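Local atomic coordinates of 3',5'-nucleoside bisphosphate phosphatase (Chromobacterium violaceum, PDB entry 2YB1), a protein that hydrolyses nucleoside 3',5'-bisphosphates to nucleoside 5'-phosphates and orthophosphate, using three manganese ions per subunit. Residues Val65-Gly70 with Gln169-Glu174; Leu241-Gly246 with Pro267-Ile272. One frame throughout, in Å; residues are numbered along the deposited sequence.

Interaction 1 of 2, residues Val65-Gly70 with Gln169-Glu174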
# COMPACT_ATOMS: atom_id res chain seq x y z
N VAL A 65 2.67 -2.26 -4.68
CA VAL A 65 3.05 -3.52 -5.32
C VAL A 65 3.69 -4.51 -4.35
O VAL A 65 4.64 -4.17 -3.65
CB VAL A 65 4.07 -3.29 -6.46
CG1 VAL A 65 4.34 -4.62 -7.22
CG2 VAL A 65 3.56 -2.18 -7.39
N SER A 66 3.15 -5.73 -4.32
CA SER A 66 3.65 -6.81 -3.47
C SER A 66 4.92 -7.41 -4.07
O SER A 66 4.94 -7.76 -5.25
CB SER A 66 2.60 -7.92 -3.34
OG SER A 66 1.34 -7.41 -2.90
N VAL A 67 5.95 -7.53 -3.24
CA VAL A 67 7.27 -7.97 -3.66
C VAL A 67 7.80 -9.05 -2.70
O VAL A 67 7.65 -8.93 -1.48
CB VAL A 67 8.27 -6.77 -3.72
CG1 VAL A 67 9.74 -7.25 -3.80
CG2 VAL A 67 7.94 -5.86 -4.89
N SER A 68 8.39 -10.11 -3.25
CA SER A 68 9.15 -11.04 -2.41
C SER A 68 10.62 -10.76 -2.65
O SER A 68 11.11 -10.84 -3.79
CB SER A 68 8.82 -12.50 -2.73
OG SER A 68 7.44 -12.78 -2.53
N TRP A 69 11.32 -10.38 -1.59
CA TRP A 69 12.74 -10.09 -1.67
C TRP A 69 13.42 -11.03 -0.67
O TRP A 69 13.30 -10.85 0.55
CB TRP A 69 12.97 -8.62 -1.32
CG TRP A 69 14.41 -8.13 -1.35
CD1 TRP A 69 15.19 -7.89 -2.45
CD2 TRP A 69 15.22 -7.79 -0.22
NE1 TRP A 69 16.43 -7.44 -2.08
CE2 TRP A 69 16.47 -7.36 -0.71
CE3 TRP A 69 15.00 -7.80 1.17
CZ2 TRP A 69 17.51 -6.95 0.13
CZ3 TRP A 69 16.04 -7.39 2.01
CH2 TRP A 69 17.27 -6.97 1.48
N GLY A 70 14.14 -12.02 -1.18
CA GLY A 70 14.61 -13.09 -0.31
C GLY A 70 13.44 -13.72 0.44
O GLY A 70 12.42 -14.07 -0.16
N GLN A 169 5.01 -16.40 -3.66
CA GLN A 169 6.00 -15.53 -4.29
C GLN A 169 5.33 -14.41 -5.09
O GLN A 169 4.57 -14.66 -6.03
CB GLN A 169 6.99 -16.32 -5.15
CG GLN A 169 8.02 -15.41 -5.82
CD GLN A 169 9.23 -16.15 -6.37
OE1 GLN A 169 9.35 -16.36 -7.58
NE2 GLN A 169 10.14 -16.54 -5.48
N TRP A 170 5.61 -13.17 -4.69
CA TRP A 170 5.09 -11.99 -5.37
C TRP A 170 6.09 -11.49 -6.41
O TRP A 170 6.94 -12.26 -6.87
CB TRP A 170 4.72 -10.90 -4.35
CG TRP A 170 3.86 -11.40 -3.23
CD1 TRP A 170 4.27 -11.68 -1.95
CD2 TRP A 170 2.46 -11.69 -3.28
NE1 TRP A 170 3.20 -12.11 -1.20
CE2 TRP A 170 2.08 -12.13 -1.99
CE3 TRP A 170 1.48 -11.60 -4.28
CZ2 TRP A 170 0.76 -12.48 -1.67
CZ3 TRP A 170 0.17 -11.96 -3.96
CH2 TRP A 170 -0.18 -12.39 -2.67
N ALA A 171 5.95 -10.24 -6.84
CA ALA A 171 6.86 -9.70 -7.86
C ALA A 171 8.30 -9.66 -7.37
O ALA A 171 8.55 -9.67 -6.17
CB ALA A 171 6.42 -8.30 -8.27
N SER A 172 9.25 -9.65 -8.29
CA SER A 172 10.61 -9.34 -7.92
C SER A 172 10.72 -7.84 -7.65
O SER A 172 9.89 -7.04 -8.13
CB SER A 172 11.58 -9.75 -9.04
OG SER A 172 11.52 -8.83 -10.11
N LEU A 173 11.73 -7.45 -6.88
CA LEU A 173 11.99 -6.04 -6.63
C LEU A 173 12.26 -5.31 -7.95
O LEU A 173 11.73 -4.23 -8.19
CB LEU A 173 13.18 -5.89 -5.67
CG LEU A 173 13.55 -4.48 -5.22
CD1 LEU A 173 12.38 -3.87 -4.46
CD2 LEU A 173 14.81 -4.48 -4.34
N GLU A 174 13.08 -5.92 -8.80
CA GLU A 174 13.43 -5.31 -10.08
C GLU A 174 12.20 -5.08 -10.96
O GLU A 174 12.06 -4.03 -11.59
CB GLU A 174 14.50 -6.16 -10.80
CG GLU A 174 15.86 -6.11 -10.11
CD GLU A 174 16.81 -7.21 -10.55
OE1 GLU A 174 16.36 -8.37 -10.68
OE2 GLU A 174 18.02 -6.91 -10.75
O HOH W 1 12.88 -9.36 -5.27
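Ala-171 meets the strand at Val-67 in a single beta bridge, the chains running almost at right angles (95°). Ala-171 N bonds to Ser-66 O (3.1 Å) and Ala-171 O accepts from Ser-68 N (3.0 Å), so the alanine grips the residues before and after Val-67. The tight side belongs to Trp-170. Ser-66 CB sits over one face of its indole, off toward the rim, 3.7 Å from Trp-170 CG, while Ser-66 OG is bonded to Asp-40. Ser-68 OG, anti to its carbonyl carbon (chi1 -60°), receives Trp-170 N at 2.9 Å in a nearly straight bond (174°). In this PHP fold strand 59-69 also carries Glu-64, a manganese ligand, and the side chain of Trp-170 comes within about 4 Å of the bound AMP and about 3 Å of that of substrate-binding Arg-99 (nearest atoms). Past Ala-171 the contact loosens. Ser-172, partly exposed, N-caps helix 173-182, its OG hydrogen-bonded to Asp-175 N, and Leu-173 CD2 touches Trp-69 CD1 at 3.9 Å, the two side by side. A water bridges the backbones here, donating to Ser-68 O (2.7 Å) and accepting from Leu-173 N; it lies in plane at the Trp-69 ring edge.

Interaction 2 of 2, residues Leu241-Gly246 with Pro267-Ile272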
# COMPACT_ATOMS: atom_id res chain seq x y z
N LEU A 241 17.51 9.45 -0.97
CA LEU A 241 16.11 9.10 -1.27
C LEU A 241 15.16 10.23 -0.89
O LEU A 241 15.36 10.92 0.11
CB LEU A 241 15.70 7.83 -0.52
CG LEU A 241 16.43 6.54 -0.89
CD1 LEU A 241 16.03 5.41 0.06
CD2 LEU A 241 16.11 6.17 -2.34
N TYR A 242 14.10 10.39 -1.69
CA TYR A 242 13.03 11.34 -1.39
C TYR A 242 12.03 10.73 -0.41
O TYR A 242 11.76 9.53 -0.46
CB TYR A 242 12.31 11.75 -2.69
CG TYR A 242 13.25 12.51 -3.60
CD1 TYR A 242 13.50 13.86 -3.38
CD2 TYR A 242 13.92 11.88 -4.64
CE1 TYR A 242 14.38 14.56 -4.19
CE2 TYR A 242 14.80 12.57 -5.46
CZ TYR A 242 15.02 13.92 -5.22
OH TYR A 242 15.90 14.64 -6.02
N ALA A 243 11.50 11.56 0.48
CA ALA A 243 10.64 11.07 1.57
C ALA A 243 9.19 11.16 1.19
O ALA A 243 8.72 12.19 0.70
CB ALA A 243 10.90 11.86 2.85
N SER A 244 8.46 10.08 1.45
CA SER A 244 7.04 10.05 1.21
C SER A 244 6.32 9.97 2.55
O SER A 244 6.93 9.62 3.57
CB SER A 244 6.66 8.85 0.35
OG SER A 244 5.34 9.01 -0.09
N SER A 245 5.05 10.37 2.54
CA SER A 245 4.20 10.34 3.72
C SER A 245 2.84 9.71 3.36
O SER A 245 2.23 10.06 2.34
CB SER A 245 3.99 11.77 4.22
OG SER A 245 5.23 12.48 4.30
N GLY A 246 2.37 8.76 4.16
CA GLY A 246 1.01 8.29 3.97
C GLY A 246 0.44 7.62 5.20
O GLY A 246 1.16 7.00 5.97
N PRO A 267 12.84 17.94 9.23
CA PRO A 267 13.44 18.95 8.34
C PRO A 267 14.47 18.41 7.34
O PRO A 267 14.55 18.98 6.24
CB PRO A 267 14.08 19.94 9.32
CG PRO A 267 13.20 19.87 10.54
CD PRO A 267 12.81 18.39 10.64
N ILE A 268 15.22 17.35 7.68
CA ILE A 268 16.25 16.79 6.78
C ILE A 268 15.69 16.23 5.46
O ILE A 268 16.39 16.18 4.45
CB ILE A 268 17.08 15.68 7.49
CG1 ILE A 268 18.40 15.41 6.75
CG2 ILE A 268 16.25 14.40 7.63
CD1 ILE A 268 19.36 16.62 6.64
N CYS A 269 14.42 15.83 5.48
CA CYS A 269 13.83 15.14 4.34
C CYS A 269 13.63 16.02 3.13
O CYS A 269 13.30 17.20 3.24
CB CYS A 269 12.49 14.50 4.73
SG CYS A 269 12.61 13.26 6.04
N ARG A 270 13.81 15.42 1.96
CA ARG A 270 13.43 16.02 0.69
C ARG A 270 12.09 15.43 0.28
O ARG A 270 12.02 14.28 -0.13
CB ARG A 270 14.49 15.73 -0.36
CG ARG A 270 15.86 16.27 0.01
CD ARG A 270 16.79 16.32 -1.18
NE ARG A 270 17.19 15.00 -1.65
CZ ARG A 270 17.86 14.79 -2.78
NH1 ARG A 270 18.19 15.83 -3.55
NH2 ARG A 270 18.19 13.56 -3.16
N PRO A 271 11.01 16.23 0.38
CA PRO A 271 9.67 15.66 0.20
C PRO A 271 9.44 15.17 -1.22
O PRO A 271 9.71 15.89 -2.18
CB PRO A 271 8.73 16.84 0.49
CG PRO A 271 9.57 17.83 1.25
CD PRO A 271 10.98 17.66 0.72
N ILE A 272 8.93 13.95 -1.36
CA ILE A 272 8.76 13.37 -2.68
C ILE A 272 7.73 14.14 -3.55
O ILE A 272 7.85 14.16 -4.78
CB ILE A 272 8.37 11.88 -2.60
CG1 ILE A 272 8.73 11.16 -3.90
CG2 ILE A 272 6.90 11.72 -2.20
CD1 ILE A 272 8.72 9.64 -3.80
O HOH W 2 17.34 12.82 0.59
O HOH W 3 14.34 12.56 2.17
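Ala-243 turns both its N and its O to the loop, bonding at N to Arg-270 O (2.8 Å) and at O to Ile-272 N (2.7 Å), the parallel hydrogen-bond pattern of a single bridge opposite Pro-271. The strand 242-246 also bonds to strand 216-221, and Ser-245 pairs by its backbone with Leu-6 near the first strand, consistent with the closed, barrel-like sheet of the PHP fold. Outside, the guanidinium of Arg-270 lies flat on the Tyr-242 ring, the centres 4.3 Å apart and the planes 21° from parallel. The stack is shifted: the middle of the guanidinium is over Tyr-242 CE1, and Arg-270 NH1 is 3.6 Å from Tyr-242 OH. A bend at chi3 (-69°) folds the arginine back to reach it. Arg-270 O comes near the ring plane from the edge. On the strand face of Tyr-242 and Ser-244, Ile-272 CG1 rests on Tyr-242 CB (3.8 Å) and Ile-272 CG2 lies against Ser-244 CB and OG; on the opposite face Ala-243 CB packs against Cys-269 CB at 3.6 Å. Two waters bridge Leu-241 O to Arg-270, donating to the carbonyl: one accepts from Arg-270 N, the other from Arg-270 NE at 3.1 Å.

Interactions 1 and 2 both fasten irregular chain to a strand of the same sheet: strand 59-69 is interior, between 33-36 and 72-79, whereas 242-246 lies at the edge where the sheet nears closure, and the contact centres are about 23 Å apart. Each has a single backbone bridge with water beside it. Interaction 1 is largely buried and borders the nucleotide pocket; a serine hydroxyl and a tryptophan face do much of its work. Interaction 2 is only partly buried: an exposed arginine stacks on a tyrosine, Ile-272 makes aliphatic contacts, and on the other strand face Ala-243 meets Cys-269. The side chain of its Ser-244 stays about 11 Å from a bound manganese ion.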